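Inosine-uridine preferring nucleoside hydrolase (Gardnerella vaginalis 315-A, PDB 6BA1) belongs to the nucleosidase clan, has an alpha/beta fold built around a mixed central sheet, and binds a calcium ion. Local coordinates at residues K6-D12 with L125-G131; L160-N165 with G195-T199; L204-T209 with I231-E235; L246-L250 with F305-F309; D257-T262 with G299-F305. All coordinates share one frame; numbering follows the deposited sequence.

Interaction 1. Residues K6-D12 with L125-G131. With CA (calcium ion), chain S.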
# COMPACT_ATOMS: atom_id res chain seq x y z
N LYS A 6 13.29 14.58 -23.74
CA LYS A 6 13.44 13.46 -24.68
C LYS A 6 13.10 12.11 -24.07
O LYS A 6 13.51 11.79 -22.97
CB LYS A 6 14.87 13.44 -25.21
CG LYS A 6 15.34 14.78 -25.74
CD LYS A 6 16.46 14.64 -26.74
CE LYS A 6 16.88 15.98 -27.31
NZ LYS A 6 15.79 16.60 -28.13
N LEU A 7 12.38 11.29 -24.85
CA LEU A 7 11.66 10.12 -24.35
C LEU A 7 12.18 8.81 -24.95
O LEU A 7 12.44 8.74 -26.14
CB LEU A 7 10.17 10.28 -24.69
CG LEU A 7 9.18 9.14 -24.45
CD1 LEU A 7 9.26 8.64 -23.02
CD2 LEU A 7 7.77 9.60 -24.77
N ILE A 8 12.31 7.78 -24.11
CA ILE A 8 12.53 6.40 -24.55
C ILE A 8 11.43 5.53 -23.96
O ILE A 8 11.23 5.55 -22.76
CB ILE A 8 13.89 5.84 -24.08
CG1 ILE A 8 15.05 6.63 -24.71
CG2 ILE A 8 14.02 4.35 -24.43
CD1 ILE A 8 16.41 6.28 -24.17
N LEU A 9 10.71 4.79 -24.80
CA LEU A 9 9.79 3.76 -24.35
C LEU A 9 10.50 2.40 -24.34
O LEU A 9 11.38 2.16 -25.16
CB LEU A 9 8.55 3.71 -25.24
CG LEU A 9 7.82 5.04 -25.48
CD1 LEU A 9 6.58 4.83 -26.31
CD2 LEU A 9 7.47 5.73 -24.18
N ASP A 10 10.13 1.53 -23.40
CA ASP A 10 10.67 0.17 -23.29
C ASP A 10 9.46 -0.75 -23.30
O ASP A 10 8.77 -0.88 -22.28
CB ASP A 10 11.49 0.03 -22.00
CG ASP A 10 12.27 -1.27 -21.90
OD1 ASP A 10 13.51 -1.20 -21.94
OD2 ASP A 10 11.66 -2.35 -21.72
N LEU A 11 9.19 -1.38 -24.45
CA LEU A 11 7.87 -1.94 -24.75
C LEU A 11 7.84 -3.42 -25.13
O LEU A 11 8.67 -3.89 -25.93
CB LEU A 11 7.22 -1.14 -25.88
CG LEU A 11 7.14 0.37 -25.71
CD1 LEU A 11 6.56 1.01 -26.96
CD2 LEU A 11 6.32 0.74 -24.48
N ASP A 12 6.87 -4.14 -24.56
CA ASP A 12 6.50 -5.49 -24.98
C ASP A 12 5.28 -5.39 -25.90
O ASP A 12 4.18 -5.77 -25.54
CB ASP A 12 6.28 -6.44 -23.77
CG ASP A 12 5.16 -5.98 -22.79
OD1 ASP A 12 4.78 -4.78 -22.73
OD2 ASP A 12 4.66 -6.84 -22.04
N LEU A 125 16.48 13.49 -20.33
CA LEU A 125 16.00 12.15 -20.70
C LEU A 125 14.93 11.62 -19.75
O LEU A 125 15.05 11.74 -18.54
CB LEU A 125 17.16 11.14 -20.75
CG LEU A 125 16.80 9.70 -21.19
CD1 LEU A 125 16.36 9.66 -22.64
CD2 LEU A 125 17.97 8.77 -20.94
N VAL A 126 13.90 11.00 -20.34
CA VAL A 126 12.80 10.39 -19.61
C VAL A 126 12.58 8.98 -20.15
O VAL A 126 12.24 8.82 -21.31
CB VAL A 126 11.50 11.22 -19.77
CG1 VAL A 126 10.36 10.60 -18.95
CG2 VAL A 126 11.74 12.68 -19.37
N TYR A 127 12.79 7.97 -19.31
CA TYR A 127 12.66 6.56 -19.71
C TYR A 127 11.36 5.99 -19.15
O TYR A 127 11.16 6.02 -17.95
CB TYR A 127 13.89 5.79 -19.22
CG TYR A 127 13.86 4.28 -19.41
CD1 TYR A 127 14.19 3.69 -20.62
CD2 TYR A 127 13.54 3.45 -18.34
CE1 TYR A 127 14.18 2.30 -20.77
CE2 TYR A 127 13.53 2.07 -18.47
CZ TYR A 127 13.85 1.50 -19.68
OH TYR A 127 13.83 0.12 -19.76
N VAL A 128 10.48 5.48 -20.01
CA VAL A 128 9.12 5.10 -19.64
C VAL A 128 8.86 3.64 -20.03
O VAL A 128 8.33 3.37 -21.10
CB VAL A 128 8.09 6.04 -20.31
CG1 VAL A 128 6.65 5.59 -20.07
CG2 VAL A 128 8.30 7.46 -19.81
N PRO A 129 9.26 2.70 -19.16
CA PRO A 129 9.12 1.27 -19.44
C PRO A 129 7.77 0.71 -19.06
O PRO A 129 7.42 0.73 -17.90
CB PRO A 129 10.21 0.65 -18.56
CG PRO A 129 10.28 1.58 -17.41
CD PRO A 129 9.99 2.94 -17.91
N THR A 130 7.03 0.19 -20.03
CA THR A 130 5.74 -0.44 -19.76
C THR A 130 5.75 -1.93 -20.16
O THR A 130 4.73 -2.51 -20.55
CB THR A 130 4.58 0.30 -20.45
OG1 THR A 130 4.50 -0.09 -21.82
CG2 THR A 130 4.78 1.81 -20.36
N GLY A 131 6.95 -2.51 -20.08
CA GLY A 131 7.11 -3.95 -20.07
C GLY A 131 7.92 -4.27 -18.82
O GLY A 131 8.11 -3.41 -17.97
CA CA S . 2.74 -3.89 -21.48

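Interaction 2. Residues L160-N165 with G195-T199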
# COMPACT_ATOMS: atom_id res chain seq x y z
N LEU A 160 0.46 -1.38 -5.41
CA LEU A 160 0.86 -1.11 -4.03
C LEU A 160 -0.30 -1.39 -3.10
O LEU A 160 -0.22 -2.30 -2.29
CB LEU A 160 1.33 0.33 -3.85
CG LEU A 160 1.77 0.74 -2.43
CD1 LEU A 160 2.93 -0.10 -1.96
CD2 LEU A 160 2.14 2.20 -2.38
N THR A 161 -1.37 -0.61 -3.25
CA THR A 161 -2.48 -0.60 -2.30
C THR A 161 -3.63 -1.53 -2.69
O THR A 161 -4.72 -1.40 -2.15
CB THR A 161 -3.07 0.83 -2.16
OG1 THR A 161 -3.81 1.16 -3.34
CG2 THR A 161 -1.97 1.85 -1.93
N ILE A 162 -3.39 -2.48 -3.59
CA ILE A 162 -4.48 -3.25 -4.17
C ILE A 162 -4.01 -4.62 -4.67
O ILE A 162 -2.81 -4.90 -4.72
CB ILE A 162 -5.18 -2.40 -5.27
CG1 ILE A 162 -6.69 -2.39 -5.02
CG2 ILE A 162 -4.81 -2.83 -6.71
CD1 ILE A 162 -7.46 -1.64 -6.07
N HIS A 163 -4.96 -5.49 -5.00
CA HIS A 163 -4.64 -6.80 -5.57
C HIS A 163 -4.00 -6.66 -6.94
O HIS A 163 -4.43 -5.85 -7.77
CB HIS A 163 -5.89 -7.67 -5.73
CG HIS A 163 -6.35 -8.33 -4.47
ND1 HIS A 163 -5.65 -9.35 -3.87
CD2 HIS A 163 -7.46 -8.14 -3.72
CE1 HIS A 163 -6.29 -9.75 -2.79
NE2 HIS A 163 -7.38 -9.02 -2.67
N GLY A 164 -2.97 -7.46 -7.19
CA GLY A 164 -2.38 -7.60 -8.52
C GLY A 164 -3.33 -8.30 -9.48
O GLY A 164 -4.44 -8.72 -9.08
N ASN A 165 -2.91 -8.44 -10.74
CA ASN A 165 -3.74 -9.11 -11.76
C ASN A 165 -3.28 -10.52 -12.15
O ASN A 165 -4.10 -11.30 -12.64
CB ASN A 165 -3.96 -8.23 -13.01
CG ASN A 165 -2.68 -7.71 -13.64
OD1 ASN A 165 -1.58 -8.16 -13.33
ND2 ASN A 165 -2.82 -6.74 -14.53
N GLY A 195 0.97 1.95 -11.14
CA GLY A 195 0.46 0.60 -11.01
C GLY A 195 -1.05 0.51 -11.14
O GLY A 195 -1.71 1.49 -11.47
N LEU A 196 -1.56 -0.68 -10.84
CA LEU A 196 -2.97 -1.01 -11.02
C LEU A 196 -3.89 -0.11 -10.20
O LEU A 196 -4.95 0.28 -10.68
CB LEU A 196 -3.24 -2.47 -10.65
CG LEU A 196 -2.52 -3.55 -11.45
CD1 LEU A 196 -2.99 -4.92 -10.98
CD2 LEU A 196 -2.73 -3.36 -12.99
N ASP A 197 -3.46 0.20 -8.97
CA ASP A 197 -4.16 1.17 -8.10
C ASP A 197 -4.60 2.47 -8.78
O ASP A 197 -5.55 3.11 -8.34
CB ASP A 197 -3.38 1.48 -6.80
CG ASP A 197 -1.87 1.34 -6.94
OD1 ASP A 197 -1.26 0.68 -6.06
OD2 ASP A 197 -1.29 1.86 -7.93
N VAL A 198 -3.90 2.85 -9.85
CA VAL A 198 -4.29 3.98 -10.69
C VAL A 198 -4.81 3.56 -12.08
O VAL A 198 -5.79 4.14 -12.56
CB VAL A 198 -3.12 5.01 -10.73
CG1 VAL A 198 -3.09 5.83 -12.01
CG2 VAL A 198 -3.19 5.92 -9.51
N THR A 199 -4.20 2.56 -12.72
CA THR A 199 -4.57 2.19 -14.11
C THR A 199 -5.93 1.50 -14.24
O THR A 199 -6.58 1.60 -15.30
CB THR A 199 -3.52 1.32 -14.83
OG1 THR A 199 -3.40 0.04 -14.19
CG2 THR A 199 -2.16 2.01 -14.88

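Interaction 3. Residues L204-T209 with I231-E235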
# COMPACT_ATOMS: atom_id res chain seq x y z
N LEU A 204 -11.65 2.77 -21.45
CA LEU A 204 -12.30 3.18 -22.70
C LEU A 204 -13.06 2.03 -23.36
O LEU A 204 -12.67 0.87 -23.24
CB LEU A 204 -11.34 3.89 -23.68
CG LEU A 204 -10.25 3.21 -24.53
CD1 LEU A 204 -10.80 2.20 -25.55
CD2 LEU A 204 -9.47 4.27 -25.28
N THR A 205 -14.15 2.40 -24.04
CA THR A 205 -15.12 1.46 -24.61
C THR A 205 -15.17 1.70 -26.13
O THR A 205 -14.39 2.48 -26.67
CB THR A 205 -16.52 1.71 -23.98
OG1 THR A 205 -16.76 3.12 -24.00
CG2 THR A 205 -16.56 1.21 -22.54
N TYR A 206 -16.09 1.01 -26.81
CA TYR A 206 -16.31 1.21 -28.25
C TYR A 206 -16.78 2.63 -28.62
O TYR A 206 -16.59 3.05 -29.77
CB TYR A 206 -17.32 0.20 -28.80
CG TYR A 206 -16.96 -1.24 -28.54
CD1 TYR A 206 -15.90 -1.85 -29.22
CD2 TYR A 206 -17.69 -2.01 -27.63
CE1 TYR A 206 -15.58 -3.18 -28.99
CE2 TYR A 206 -17.39 -3.34 -27.41
CZ TYR A 206 -16.33 -3.92 -28.09
OH TYR A 206 -16.01 -5.23 -27.86
N LYS A 207 -17.39 3.34 -27.68
CA LYS A 207 -17.73 4.77 -27.85
C LYS A 207 -16.51 5.59 -28.31
O LYS A 207 -16.64 6.46 -29.18
CB LYS A 207 -18.29 5.36 -26.55
N GLU A 208 -15.34 5.27 -27.75
CA GLU A 208 -14.08 5.95 -28.05
C GLU A 208 -13.40 5.45 -29.34
O GLU A 208 -12.83 6.24 -30.08
CB GLU A 208 -13.10 5.83 -26.86
CG GLU A 208 -13.47 6.68 -25.63
CD GLU A 208 -14.68 6.17 -24.86
OE1 GLU A 208 -14.86 4.94 -24.72
OE2 GLU A 208 -15.47 7.02 -24.38
N THR A 209 -13.46 4.15 -29.60
CA THR A 209 -12.81 3.56 -30.79
C THR A 209 -13.58 3.86 -32.09
O THR A 209 -12.98 3.93 -33.16
CB THR A 209 -12.57 2.04 -30.66
OG1 THR A 209 -13.82 1.35 -30.66
CG2 THR A 209 -11.80 1.72 -29.38
N ILE A 231 -10.68 -5.09 -26.28
CA ILE A 231 -11.93 -4.95 -25.51
C ILE A 231 -12.73 -6.26 -25.48
O ILE A 231 -13.23 -6.65 -24.42
CB ILE A 231 -12.81 -3.77 -26.01
CG1 ILE A 231 -12.09 -2.43 -25.74
CG2 ILE A 231 -14.16 -3.75 -25.31
CD1 ILE A 231 -12.54 -1.30 -26.65
N LYS A 232 -12.85 -6.94 -26.62
CA LYS A 232 -13.57 -8.24 -26.71
C LYS A 232 -12.89 -9.36 -25.91
O LYS A 232 -13.56 -10.30 -25.47
CB LYS A 232 -13.77 -8.69 -28.17
CG LYS A 232 -14.90 -7.94 -28.87
CD LYS A 232 -15.20 -8.51 -30.23
CE LYS A 232 -16.12 -7.58 -31.01
NZ LYS A 232 -16.68 -8.26 -32.21
N ALA A 233 -11.58 -9.25 -25.75
CA ALA A 233 -10.84 -10.10 -24.81
C ALA A 233 -11.20 -9.74 -23.37
O ALA A 233 -11.48 -10.62 -22.56
CB ALA A 233 -9.35 -9.98 -25.04
N TYR A 234 -11.20 -8.43 -23.06
CA TYR A 234 -11.63 -7.94 -21.74
C TYR A 234 -13.10 -8.26 -21.42
O TYR A 234 -13.44 -8.45 -20.26
CB TYR A 234 -11.38 -6.43 -21.58
CG TYR A 234 -10.07 -6.07 -20.88
CD1 TYR A 234 -10.08 -5.37 -19.68
CD2 TYR A 234 -8.83 -6.42 -21.43
CE1 TYR A 234 -8.88 -5.01 -19.05
CE2 TYR A 234 -7.64 -6.05 -20.82
CZ TYR A 234 -7.66 -5.38 -19.63
OH TYR A 234 -6.51 -4.97 -18.97
N GLU A 235 -13.96 -8.32 -22.43
CA GLU A 235 -15.35 -8.77 -22.25
C GLU A 235 -15.48 -10.16 -21.62
O GLU A 235 -16.46 -10.42 -20.92
CB GLU A 235 -16.14 -8.74 -23.57
CG GLU A 235 -16.63 -7.36 -23.98
CD GLU A 235 -17.34 -7.38 -25.33
OE1 GLU A 235 -17.70 -8.45 -25.85
OE2 GLU A 235 -17.57 -6.28 -25.89

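Interaction 4. Residues L246-L250 with F305-F309. With CA (calcium ion), chain S.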
# COMPACT_ATOMS: atom_id res chain seq x y z
N LEU A 246 -6.48 1.43 -19.60
CA LEU A 246 -5.47 2.23 -20.26
C LEU A 246 -4.21 2.24 -19.41
O LEU A 246 -3.86 3.25 -18.79
CB LEU A 246 -5.99 3.65 -20.50
CG LEU A 246 -7.25 3.76 -21.36
CD1 LEU A 246 -7.70 5.21 -21.44
CD2 LEU A 246 -7.01 3.15 -22.74
N HIS A 247 -3.52 1.12 -19.42
CA HIS A 247 -2.42 0.88 -18.48
C HIS A 247 -1.16 1.64 -18.90
O HIS A 247 -0.74 2.59 -18.24
CB HIS A 247 -2.13 -0.62 -18.33
CG HIS A 247 -3.30 -1.43 -17.89
ND1 HIS A 247 -3.41 -1.95 -16.62
CD2 HIS A 247 -4.41 -1.85 -18.57
CE1 HIS A 247 -4.53 -2.63 -16.51
NE2 HIS A 247 -5.17 -2.58 -17.67
N ASP A 248 -0.58 1.22 -20.02
CA ASP A 248 0.72 1.70 -20.48
C ASP A 248 0.70 3.18 -20.95
O ASP A 248 1.67 3.90 -20.70
CB ASP A 248 1.29 0.78 -21.57
CG ASP A 248 1.41 -0.69 -21.10
OD1 ASP A 248 0.61 -1.15 -20.24
OD2 ASP A 248 2.29 -1.42 -21.61
N PRO A 249 -0.39 3.64 -21.60
CA PRO A 249 -0.47 5.04 -22.00
C PRO A 249 -0.37 6.02 -20.84
O PRO A 249 0.23 7.09 -20.98
CB PRO A 249 -1.86 5.17 -22.62
CG PRO A 249 -2.17 3.81 -23.09
CD PRO A 249 -1.57 2.89 -22.06
N LEU A 250 -0.98 5.66 -19.71
CA LEU A 250 -1.02 6.53 -18.55
C LEU A 250 0.37 6.83 -18.02
O LEU A 250 0.63 7.94 -17.56
CB LEU A 250 -1.90 5.93 -17.46
CG LEU A 250 -2.16 6.74 -16.19
CD1 LEU A 250 -2.66 8.15 -16.49
CD2 LEU A 250 -3.17 5.99 -15.35
N PHE A 305 -7.32 12.79 -18.12
CA PHE A 305 -6.46 11.82 -18.82
C PHE A 305 -7.15 11.26 -20.06
O PHE A 305 -6.54 11.21 -21.12
CB PHE A 305 -6.03 10.68 -17.90
CG PHE A 305 -5.47 9.50 -18.63
CD1 PHE A 305 -6.15 8.28 -18.65
CD2 PHE A 305 -4.27 9.61 -19.32
CE1 PHE A 305 -5.63 7.19 -19.32
CE2 PHE A 305 -3.75 8.53 -20.01
CZ PHE A 305 -4.43 7.32 -20.01
N LEU A 306 -8.40 10.84 -19.92
CA LEU A 306 -9.18 10.32 -21.05
C LEU A 306 -9.35 11.36 -22.18
O LEU A 306 -9.33 11.00 -23.35
CB LEU A 306 -10.55 9.81 -20.58
CG LEU A 306 -11.49 9.18 -21.63
CD1 LEU A 306 -10.83 7.99 -22.30
CD2 LEU A 306 -12.82 8.78 -21.01
N ASN A 307 -9.50 12.63 -21.81
CA ASN A 307 -9.57 13.73 -22.79
C ASN A 307 -8.21 14.01 -23.45
O ASN A 307 -8.12 14.19 -24.66
CB ASN A 307 -10.10 15.01 -22.13
CG ASN A 307 -10.21 16.16 -23.11
OD1 ASN A 307 -10.89 16.06 -24.13
ND2 ASN A 307 -9.54 17.26 -22.80
N GLU A 308 -7.16 14.05 -22.63
CA GLU A 308 -5.77 14.22 -23.11
C GLU A 308 -5.39 13.09 -24.08
O GLU A 308 -4.81 13.33 -25.13
CB GLU A 308 -4.79 14.25 -21.92
CG GLU A 308 -3.62 15.20 -22.07
CD GLU A 308 -4.00 16.67 -21.92
OE1 GLU A 308 -4.85 16.99 -21.08
OE2 GLU A 308 -3.44 17.51 -22.65
N PHE A 309 -5.75 11.86 -23.69
CA PHE A 309 -5.53 10.64 -24.48
C PHE A 309 -6.17 10.70 -25.86
O PHE A 309 -5.49 10.48 -26.87
CB PHE A 309 -6.08 9.45 -23.68
CG PHE A 309 -5.97 8.12 -24.36
CD1 PHE A 309 -7.00 7.63 -25.16
CD2 PHE A 309 -4.86 7.31 -24.15
CE1 PHE A 309 -6.92 6.39 -25.76
CE2 PHE A 309 -4.77 6.06 -24.75
CZ PHE A 309 -5.80 5.60 -25.56
CA CA S . 2.74 -3.89 -21.48

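Interaction 5. Residues D257-T262 with G299-F305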
# COMPACT_ATOMS: atom_id res chain seq x y z
N ASP A 257 3.08 14.98 -18.17
CA ASP A 257 2.36 15.83 -17.23
C ASP A 257 2.16 15.10 -15.89
O ASP A 257 1.16 14.41 -15.71
CB ASP A 257 1.01 16.23 -17.84
CG ASP A 257 0.18 17.11 -16.91
OD1 ASP A 257 0.76 17.84 -16.09
OD2 ASP A 257 -1.06 17.06 -17.02
N PRO A 258 3.11 15.28 -14.94
CA PRO A 258 2.98 14.58 -13.66
C PRO A 258 1.79 14.99 -12.77
O PRO A 258 1.49 14.30 -11.80
CB PRO A 258 4.32 14.85 -12.96
CG PRO A 258 4.83 16.10 -13.59
CD PRO A 258 4.34 16.09 -15.00
N THR A 259 1.11 16.09 -13.11
CA THR A 259 -0.09 16.52 -12.38
C THR A 259 -1.34 15.68 -12.68
O THR A 259 -2.36 15.86 -12.02
CB THR A 259 -0.44 18.00 -12.64
OG1 THR A 259 -0.91 18.16 -13.98
CG2 THR A 259 0.78 18.91 -12.41
N LEU A 260 -1.29 14.79 -13.67
CA LEU A 260 -2.40 13.84 -13.91
C LEU A 260 -2.60 12.83 -12.78
O LEU A 260 -3.66 12.23 -12.68
CB LEU A 260 -2.19 13.08 -15.23
CG LEU A 260 -2.57 13.80 -16.53
CD1 LEU A 260 -1.98 13.10 -17.73
CD2 LEU A 260 -4.08 13.91 -16.68
N VAL A 261 -1.58 12.66 -11.94
CA VAL A 261 -1.57 11.63 -10.91
C VAL A 261 -1.24 12.27 -9.55
O VAL A 261 -0.58 13.30 -9.48
CB VAL A 261 -0.56 10.54 -11.35
CG1 VAL A 261 0.23 9.93 -10.21
CG2 VAL A 261 -1.29 9.45 -12.12
N THR A 262 -1.73 11.64 -8.47
CA THR A 262 -1.37 11.99 -7.09
C THR A 262 -0.52 10.85 -6.53
O THR A 262 -0.99 9.72 -6.41
CB THR A 262 -2.62 12.18 -6.21
OG1 THR A 262 -3.59 12.95 -6.92
CG2 THR A 262 -2.26 12.90 -4.92
N GLY A 299 -3.82 8.23 -6.69
CA GLY A 299 -4.97 8.93 -7.29
C GLY A 299 -4.67 9.37 -8.71
O GLY A 299 -3.50 9.49 -9.08
N VAL A 300 -5.72 9.63 -9.48
CA VAL A 300 -5.59 9.99 -10.89
C VAL A 300 -6.80 10.78 -11.40
O VAL A 300 -7.94 10.51 -11.00
CB VAL A 300 -5.34 8.73 -11.76
CG1 VAL A 300 -6.41 7.67 -11.54
CG2 VAL A 300 -5.24 9.08 -13.25
N ASP A 301 -6.55 11.75 -12.27
CA ASP A 301 -7.59 12.58 -12.89
C ASP A 301 -8.08 11.87 -14.15
O ASP A 301 -7.65 12.18 -15.26
CB ASP A 301 -7.00 13.98 -13.19
CG ASP A 301 -8.05 15.00 -13.58
OD1 ASP A 301 -9.17 14.63 -14.00
OD2 ASP A 301 -7.73 16.21 -13.47
N VAL A 302 -9.00 10.91 -13.98
CA VAL A 302 -9.39 10.00 -15.07
C VAL A 302 -10.05 10.70 -16.27
O VAL A 302 -9.71 10.40 -17.41
CB VAL A 302 -10.30 8.84 -14.57
CG1 VAL A 302 -10.81 7.97 -15.73
CG2 VAL A 302 -9.56 7.98 -13.55
N PRO A 303 -11.01 11.62 -16.02
CA PRO A 303 -11.66 12.31 -17.14
C PRO A 303 -10.74 13.24 -17.94
O PRO A 303 -10.94 13.40 -19.15
CB PRO A 303 -12.78 13.10 -16.47
CG PRO A 303 -12.97 12.46 -15.15
CD PRO A 303 -11.60 12.04 -14.73
N ARG A 304 -9.78 13.87 -17.26
CA ARG A 304 -8.78 14.72 -17.93
C ARG A 304 -7.78 13.89 -18.71
O ARG A 304 -7.41 14.25 -19.82
CB ARG A 304 -8.05 15.61 -16.92
CG ARG A 304 -7.36 16.80 -17.57
CD ARG A 304 -6.64 17.64 -16.54
NE ARG A 304 -5.28 17.16 -16.26
CZ ARG A 304 -4.52 17.60 -15.25
NH1 ARG A 304 -4.96 18.53 -14.41
NH2 ARG A 304 -3.30 17.10 -15.08
N PHE A 305 -7.32 12.79 -18.12
CA PHE A 305 -6.46 11.82 -18.82
C PHE A 305 -7.15 11.26 -20.06
O PHE A 305 -6.54 11.21 -21.12
CB PHE A 305 -6.03 10.68 -17.90
CG PHE A 305 -5.47 9.50 -18.63
CD1 PHE A 305 -6.15 8.28 -18.65
CD2 PHE A 305 -4.27 9.61 -19.32
CE1 PHE A 305 -5.63 7.19 -19.32
CE2 PHE A 305 -3.75 8.53 -20.01
CZ PHE A 305 -4.43 7.32 -20.01

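Interaction 1. Residues K6-D12 with L125-G131
D10 OD1 accepts two hydrogen bonds, one from the hydroxyl of Y127 (D10 OD1 to Y127 OH 2.6 Å) and one from the side-chain amide of N135. The tyrosine oxygen arrives from above the carboxylate plane, with ring and carboxylate planes 72° apart. Because D10 CG is turned anti to the backbone N (chi1 -171°), the carboxylate reaches over to the hydroxyl while CB rests against the ring of P129. Further back, I8 CG2 touches the edge of the Y127 ring, 3.9 Å from Y127 CD1, and I8 CD1 meets L125 CD1 at 3.7 Å. These residues make up one face of two adjacent parallel strands in the middle of the mixed sheet, and helix 110-121 packs on that face. On the other face, against helix 15-25, L7 CD1 lies 3.6 Å from V128 CG2, and L9 CD2 leans on V128 CB. The backbones zip together through alternating bonds: V126 N to K6 O, I8 N to V126 O and V128 N to I8 O. The next rung, D10 N to V128 O at 3.5 Å, is weak, and T130 N to D10 O follows it. Where the strands end, D12 OD1 and T130 O each bind the calcium ion at 2.6 Å, with D17 and D248 as the other protein ligands. The second oxygen, D12 OD2, is held by the backbone N of N41.

Interaction 2. Residues L160-N165 with G195-T199
The short helix 196-199, which follows the N-cap residue G195, presents L196 and D197 to the loop that leaves strand 152-156. D197 OD1 bridges two successive amides of that loop. L160 N donates to D197 OD1 at 2.8 Å from the syn side, 24° out of the carboxylate plane, whereas T161 N, 3.1 Å from D197 OD1, uses the anti lone pair in a straighter bond (161°). T161 OG1 lies across the D197 side chain, 3.5 Å from D197 CB. L196 CG stands anti to the carbonyl carbon (chi1 -62°), which carries its methyls to the loop: CD1 sits 3.5 Å from N165 N and also touches G164 CA and H163 O, while L196 CD2 is 3.7 Å from N165 ND2. The N165 side chain crosses the leucine at about a right angle, and its OD1 is bonded to A172 N. The second subunit also packs on this loop, its L287 on I162. A single buried carboxylate oxygen thus satisfies two neighbouring loop amides, which should hold the backbone at L160-T161 against the short helix.

Interaction 3. Residues L204-T209 with I231-E235
The backbones come nearest where the start of helix 206-213 meets helix 218-237, with T205 CA and I231 CA 7.2 Å apart. Y206 spans the gap, its CG anti to the carbonyl carbon (chi1 -56°), which swings the ring toward helix 218-237. Its hydroxyl donates to E235, Y206 OH lying 2.7 Å from E235 OE2; that oxygen sits at the edge of the ring, in its plane, whereas the hydroxyl stands 56° out of the carboxylate plane. Ring and carboxylate are turned steeply against each other, 79° between planes. K232 crosses the end of the tyrosine at about a right angle, its CG beside the hydroxyl. I231, one helical turn before E235, runs past the ring in the opposite direction and brings its CG2 within 3.5 Å of Y206 CZ. The helix that carries Y206 begins with half of a capping box: T205, the N-cap, donates its backbone N to E208 OE1 at 2.7 Å, and T205 OG1 donates to the same oxygen on its syn lone pair. The other branch of I231 ends among L204 and T209, both buried. Its CD1 meets T209 CG2 tip to tip at 4.1 Å and touches L204 CD1 at the same distance. T209 OG1 is bonded to D228 of helix 218-237, giving the two helices a second polar tie. Beyond I231, L204 packs on C244, L246 and F309.

Interaction 4. Residues L246-L250 with F305-F309
L246, just ahead of H247 and D248 in the chain, runs between two phenylalanine rings of helix 302-319. Its CB lies in the plane of the F305 ring, at the edge, 3.7 Å from F305 CE1. With CG anti to the carbonyl carbon (chi1 -60°), the two methyls are carried on toward the second helix. L246 CD1 touches F305 CE1 at 3.6 Å and at the same time sits over the centre of the F309 ring, 4.3 Å from its centroid, in a CH-pi contact; L306 CD1 lies just beyond. L246 CD2 turns to the rim of that ring, 3.9 Å from F309 CZ. P249 wedges in from the side, its CB at the edge of the F309 ring and 3.7 Å from F309 CE2. The far end of the turn holds L250, whose CD1 covers a face of F305, 3.6 Å from the ring centroid and 14° off the normal. F305 and F309 are one helical turn apart, so both rings project to the same side. Y23 and L204 also pack on F309. D248 directs its carboxylate elsewhere, binding the calcium ion through OD2 at 2.5 Å. Between these two segments the packing is apolar, so its hold on the turn bearing D248 would come from shape and burial rather than from directed bonds.

Interaction 5. Residues D257-T262 with G299-F305
R304 NH2 faces two oxygens of the turn that follows helix 247-256: it donates to T259 OG1 at 2.8 Å and forms a salt bridge with D257 OD2 at 3.0 Å. T259 OG1 is used twice, since it also donates to D257 OD1 (2.7 Å from T259 OG1), on the syn side but tilted out of the carboxylate plane. Each carboxylate oxygen of D257 thus has its own partner, and carboxylate and guanidinium planes lie only 21° apart. The arginine reaches them through a bend at chi3 (86°), crossing L260 obliquely; L260 CD2 is 3.5 Å from R304 NE and also packs on F305 CB. R304 NH1 makes a long pairing of charges with D301 OD2, which lies well out of the guanidinium plane. D301 is the N-cap of helix 302-319, its OD1 accepting a weak bond from R304 N. At the margin of the central sheet T262 and G299 form an antiparallel hydrogen-bonded pair: T262 N meets G299 O at 2.9 Å from above the carbonyl plane, while G299 N uses an in-plane lone pair of T262 O at 3.2 Å. D301 N continues the pairing past the strand ends with a nearly straight bond (171°) to L260 O at 3.0 Å. V261 CG2 and V300 CG2 touch on the face where V198 packs. One salt bridge, a hydroxyl bond and L260 thus tie the turn to helix 302-319, and main-chain bonds tie it to strand 295-300.

Interaction 1 is the most central of the five, a parallel strand pair with its centre about 7 Å from the centre of the chain, whereas interactions 3 and 5 are partly buried and place a glutamate-tyrosine bond and an arginine-aspartate salt bridge nearer the surface. Interactions 1 and 4 supply ligands to the same calcium ion and touch through T130 and D248. Interactions 4 and 5 share F305 and helix 302-319, the former wholly apolar, the latter with a salt bridge and backbone sheet bonds. V198, from the helix of interaction 2, packs against L250, V261 and V300 of these two. L204 likewise connects interaction 3 to L246 and F309. Among the five, interaction 2 is the one that a second subunit approaches.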